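Local coordinates for genome polyprotein (Chicken sicinivirus JSY, PDB 6QWT), which probably copies viral RNA as the RNA-dependent RNA polymerase (3Dpol) cut from the picornaviral polyprotein, at residues A110-F124 with I175-R187. Numbering follows the deposited sequence.
Sequences AGYPWCLTLNRRSLF and IEAAPIHAIIAGR. Unlike the reference sequence in segment 110-124: Leu118 (reference Arg).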
# COMPACT_ATOMS: atom_id res chain seq x y z
N ALA A 110 8.27 -15.76 6.27
CA ALA A 110 9.40 -15.37 7.11
C ALA A 110 10.50 -14.67 6.32
O ALA A 110 11.41 -14.10 6.93
CB ALA A 110 9.97 -16.59 7.83
N GLY A 111 10.44 -14.71 4.99
CA GLY A 111 11.43 -14.04 4.17
C GLY A 111 12.74 -14.79 4.09
O GLY A 111 12.95 -15.81 4.74
N TYR A 112 13.64 -14.24 3.28
CA TYR A 112 14.93 -14.87 3.01
C TYR A 112 15.91 -14.58 4.15
O TYR A 112 16.00 -13.44 4.61
CB TYR A 112 15.51 -14.36 1.69
CG TYR A 112 16.60 -15.24 1.15
CD1 TYR A 112 16.30 -16.38 0.42
CD2 TYR A 112 17.94 -14.94 1.39
CE1 TYR A 112 17.30 -17.19 -0.07
CE2 TYR A 112 18.94 -15.75 0.91
CZ TYR A 112 18.62 -16.88 0.18
OH TYR A 112 19.61 -17.68 -0.31
N PRO A 113 16.68 -15.59 4.61
CA PRO A 113 16.69 -16.96 4.10
C PRO A 113 15.76 -17.92 4.85
O PRO A 113 15.76 -19.11 4.52
CB PRO A 113 18.15 -17.38 4.29
CG PRO A 113 18.54 -16.68 5.56
CD PRO A 113 17.76 -15.37 5.59
N TRP A 114 15.01 -17.42 5.83
CA TRP A 114 14.16 -18.29 6.63
C TRP A 114 13.14 -19.03 5.78
O TRP A 114 12.91 -20.23 5.96
CB TRP A 114 13.44 -17.49 7.72
CG TRP A 114 14.30 -16.46 8.41
CD1 TRP A 114 14.40 -15.14 8.09
CD2 TRP A 114 15.15 -16.67 9.54
NE1 TRP A 114 15.27 -14.52 8.95
CE2 TRP A 114 15.75 -15.44 9.85
CE3 TRP A 114 15.47 -17.79 10.32
CZ2 TRP A 114 16.64 -15.28 10.91
CZ3 TRP A 114 16.35 -17.64 11.37
CH2 TRP A 114 16.93 -16.39 11.65
N CYS A 115 12.52 -18.34 4.82
CA CYS A 115 11.43 -18.88 4.02
C CYS A 115 11.87 -20.05 3.15
O CYS A 115 11.10 -20.56 2.33
CB CYS A 115 10.83 -17.78 3.14
SG CYS A 115 11.97 -17.24 1.85
N LEU A 116 13.12 -20.47 3.30
CA LEU A 116 13.66 -21.61 2.58
C LEU A 116 13.35 -22.93 3.27
O LEU A 116 13.14 -23.94 2.59
CB LEU A 116 15.18 -21.45 2.43
CG LEU A 116 15.88 -21.94 1.17
CD1 LEU A 116 15.11 -21.53 -0.07
CD2 LEU A 116 17.29 -21.37 1.14
N THR A 117 13.33 -22.94 4.60
CA THR A 117 13.12 -24.17 5.36
C THR A 117 12.18 -23.98 6.54
O THR A 117 12.02 -24.91 7.34
CB THR A 117 14.45 -24.73 5.88
OG1 THR A 117 15.06 -23.77 6.76
CG2 THR A 117 15.41 -25.03 4.73
N LEU A 118 11.55 -22.81 6.69
CA LEU A 118 10.92 -22.45 7.95
C LEU A 118 9.85 -21.39 7.70
O LEU A 118 10.00 -20.54 6.82
CB LEU A 118 11.96 -21.92 8.94
CG LEU A 118 11.92 -22.38 10.39
CD1 LEU A 118 11.46 -23.82 10.50
CD2 LEU A 118 13.29 -22.20 11.04
N ASN A 119 8.78 -21.46 8.48
CA ASN A 119 7.74 -20.45 8.44
C ASN A 119 7.92 -19.50 9.64
O ASN A 119 8.82 -19.66 10.46
CB ASN A 119 6.35 -21.09 8.41
CG ASN A 119 6.00 -21.80 9.70
OD1 ASN A 119 6.84 -22.02 10.57
ND2 ASN A 119 4.73 -22.18 9.83
N ARG A 120 7.03 -18.51 9.73
CA ARG A 120 7.21 -17.46 10.72
C ARG A 120 6.97 -17.98 12.13
O ARG A 120 7.75 -17.70 13.05
CB ARG A 120 6.27 -16.29 10.42
CG ARG A 120 6.99 -15.06 9.89
CD ARG A 120 6.10 -13.82 9.94
NE ARG A 120 6.59 -12.79 9.04
CZ ARG A 120 6.03 -11.60 8.88
NH1 ARG A 120 4.94 -11.29 9.56
NH2 ARG A 120 6.55 -10.73 8.03
N ARG A 121 5.90 -18.76 12.33
CA ARG A 121 5.54 -19.23 13.66
C ARG A 121 6.64 -20.08 14.29
O ARG A 121 6.80 -20.09 15.51
CB ARG A 121 4.22 -20.01 13.60
CG ARG A 121 3.76 -20.59 14.93
CD ARG A 121 3.59 -19.51 15.99
NE ARG A 121 3.27 -20.07 17.30
CZ ARG A 121 4.19 -20.46 18.19
NH1 ARG A 121 5.48 -20.35 17.91
NH2 ARG A 121 3.81 -20.96 19.36
N SER A 122 7.42 -20.79 13.47
CA SER A 122 8.45 -21.68 13.99
C SER A 122 9.55 -20.94 14.72
O SER A 122 10.22 -21.53 15.57
CB SER A 122 9.05 -22.51 12.86
OG SER A 122 8.08 -23.35 12.27
N LEU A 123 9.76 -19.66 14.42
CA LEU A 123 10.88 -18.90 14.98
C LEU A 123 10.57 -18.28 16.33
O LEU A 123 11.43 -17.58 16.88
CB LEU A 123 11.31 -17.81 13.99
CG LEU A 123 11.68 -18.31 12.60
CD1 LEU A 123 11.61 -17.18 11.59
CD2 LEU A 123 13.06 -18.93 12.62
N PHE A 124 9.38 -18.51 16.89
CA PHE A 124 8.98 -17.88 18.14
C PHE A 124 8.53 -18.94 19.15
O PHE A 124 7.95 -19.97 18.78
CB PHE A 124 7.85 -16.86 17.94
CG PHE A 124 8.20 -15.75 16.99
CD1 PHE A 124 8.80 -14.59 17.46
CD2 PHE A 124 7.93 -15.86 15.64
CE1 PHE A 124 9.12 -13.56 16.59
CE2 PHE A 124 8.25 -14.84 14.77
CZ PHE A 124 8.85 -13.69 15.24
N ILE A 175 5.47 -8.32 -6.13
CA ILE A 175 5.26 -8.30 -4.68
C ILE A 175 6.57 -8.71 -4.03
O ILE A 175 7.15 -9.74 -4.38
CB ILE A 175 4.09 -9.22 -4.25
CG1 ILE A 175 4.01 -9.30 -2.73
CG2 ILE A 175 4.21 -10.60 -4.88
CD1 ILE A 175 2.80 -10.08 -2.23
N GLU A 176 7.05 -7.89 -3.10
CA GLU A 176 8.35 -8.08 -2.48
C GLU A 176 8.18 -8.10 -0.97
O GLU A 176 7.50 -7.24 -0.41
CB GLU A 176 9.33 -6.98 -2.91
CG GLU A 176 9.18 -6.57 -4.38
CD GLU A 176 10.44 -5.96 -4.97
OE1 GLU A 176 10.39 -4.80 -5.43
OE2 GLU A 176 11.49 -6.64 -4.97
N ALA A 177 8.80 -9.08 -0.32
CA ALA A 177 8.66 -9.29 1.11
C ALA A 177 10.03 -9.19 1.78
O ALA A 177 10.99 -9.83 1.35
CB ALA A 177 8.03 -10.65 1.41
N ALA A 178 10.10 -8.38 2.84
CA ALA A 178 11.31 -8.29 3.64
C ALA A 178 11.39 -9.45 4.62
O ALA A 178 10.37 -10.05 4.97
CB ALA A 178 11.33 -6.96 4.39
N PRO A 179 12.59 -9.82 5.06
CA PRO A 179 12.72 -10.92 6.02
C PRO A 179 12.27 -10.50 7.41
O PRO A 179 12.23 -9.32 7.76
CB PRO A 179 14.21 -11.25 5.99
CG PRO A 179 14.87 -10.00 5.53
CD PRO A 179 13.90 -9.31 4.61
N ILE A 180 11.93 -11.51 8.22
CA ILE A 180 11.30 -11.27 9.52
C ILE A 180 12.23 -10.50 10.45
O ILE A 180 11.77 -9.65 11.23
CB ILE A 180 10.84 -12.61 10.14
CG1 ILE A 180 10.18 -12.37 11.50
CG2 ILE A 180 12.00 -13.59 10.25
CD1 ILE A 180 8.93 -11.52 11.44
N HIS A 181 13.53 -10.76 10.38
CA HIS A 181 14.45 -10.04 11.27
C HIS A 181 14.61 -8.58 10.85
O HIS A 181 14.83 -7.72 11.70
CB HIS A 181 15.81 -10.74 11.33
CG HIS A 181 16.54 -10.79 10.02
ND1 HIS A 181 16.14 -11.60 8.97
CD2 HIS A 181 17.65 -10.15 9.59
CE1 HIS A 181 16.97 -11.45 7.96
NE2 HIS A 181 17.90 -10.58 8.31
N ALA A 182 14.50 -8.29 9.55
CA ALA A 182 14.52 -6.90 9.11
C ALA A 182 13.22 -6.19 9.45
O ALA A 182 13.22 -4.98 9.70
CB ALA A 182 14.78 -6.82 7.61
N ILE A 183 12.10 -6.92 9.48
CA ILE A 183 10.82 -6.31 9.81
C ILE A 183 10.76 -5.94 11.29
O ILE A 183 10.32 -4.85 11.65
CB ILE A 183 9.67 -7.25 9.40
CG1 ILE A 183 9.36 -7.07 7.92
CG2 ILE A 183 8.43 -6.99 10.25
CD1 ILE A 183 8.82 -8.31 7.26
N ILE A 184 11.23 -6.84 12.16
CA ILE A 184 11.20 -6.56 13.59
C ILE A 184 12.15 -5.42 13.94
O ILE A 184 11.83 -4.56 14.76
CB ILE A 184 11.52 -7.85 14.38
CG1 ILE A 184 10.41 -8.88 14.17
CG2 ILE A 184 11.67 -7.54 15.86
CD1 ILE A 184 10.72 -10.24 14.75
N ALA A 185 13.34 -5.40 13.33
CA ALA A 185 14.25 -4.27 13.54
C ALA A 185 13.63 -2.97 13.06
O ALA A 185 13.78 -1.92 13.71
CB ALA A 185 15.58 -4.53 12.82
N GLY A 186 12.92 -3.00 11.93
CA GLY A 186 12.27 -1.80 11.44
C GLY A 186 11.13 -1.35 12.33
O GLY A 186 10.94 -0.15 12.55
N ARG A 187 10.35 -2.29 12.85
CA ARG A 187 9.30 -1.95 13.80
C ARG A 187 9.87 -1.46 15.13
O ARG A 187 9.17 -0.77 15.88
CB ARG A 187 8.37 -3.14 14.04
CG ARG A 187 7.63 -3.61 12.80
CD ARG A 187 6.80 -4.85 13.08
NE ARG A 187 5.37 -4.57 12.97
CZ ARG A 187 4.52 -4.64 13.98
NH1 ARG A 187 4.94 -5.00 15.19
NH2 ARG A 187 3.24 -4.36 13.79
O HOH W 1 13.04 -11.50 2.24
O HOH W 2 9.02 -11.62 6.79
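Ile180, at the start of helix 180-189, packs into the 110-124 loop, and its branches part to meet different neighbours. CG2 sits over the five-membered ring of Trp114, 3.8 Å from the centroid, and Leu123 CD1 lies over one indole face, nearer the rim. CG1 stands anti to the backbone N (chi1 180°), and the bend at chi2 (62°) brings CD1 over a guanidinium face, 3.6 Å from Arg120 NE. One turn further along the helix, Phe124 meets Ile184 by its rim, CZ to CD1 4.0 Å. The backbones are also close: Ile180 N donates to Ala110 O (2.9 Å), and Gly111 CA lies 3.8 Å from Pro179 CA.

The flank toward strand 174-177 is looser and bridged by water. One water joins Tyr112 N to Ala177 O; another joins Arg120 NH2 to Ala178 O, while Arg120 NH1 bonds Asp105 O.

The sequences around Ala110 to Pro113 and Ile175 to Ala177 are consistent with motif G and the end of motif F of picornaviral polymerases; the contact joins the former to the start of the helix that follows the latter. Trp114 NE1 donates to His181 ND1 (3.0 Å) almost straight, at 176°, in the indole plane but tilted from the imidazole plane. This bond requires an unprotonated ND1, so a neutral His181 would carry its proton on NE2.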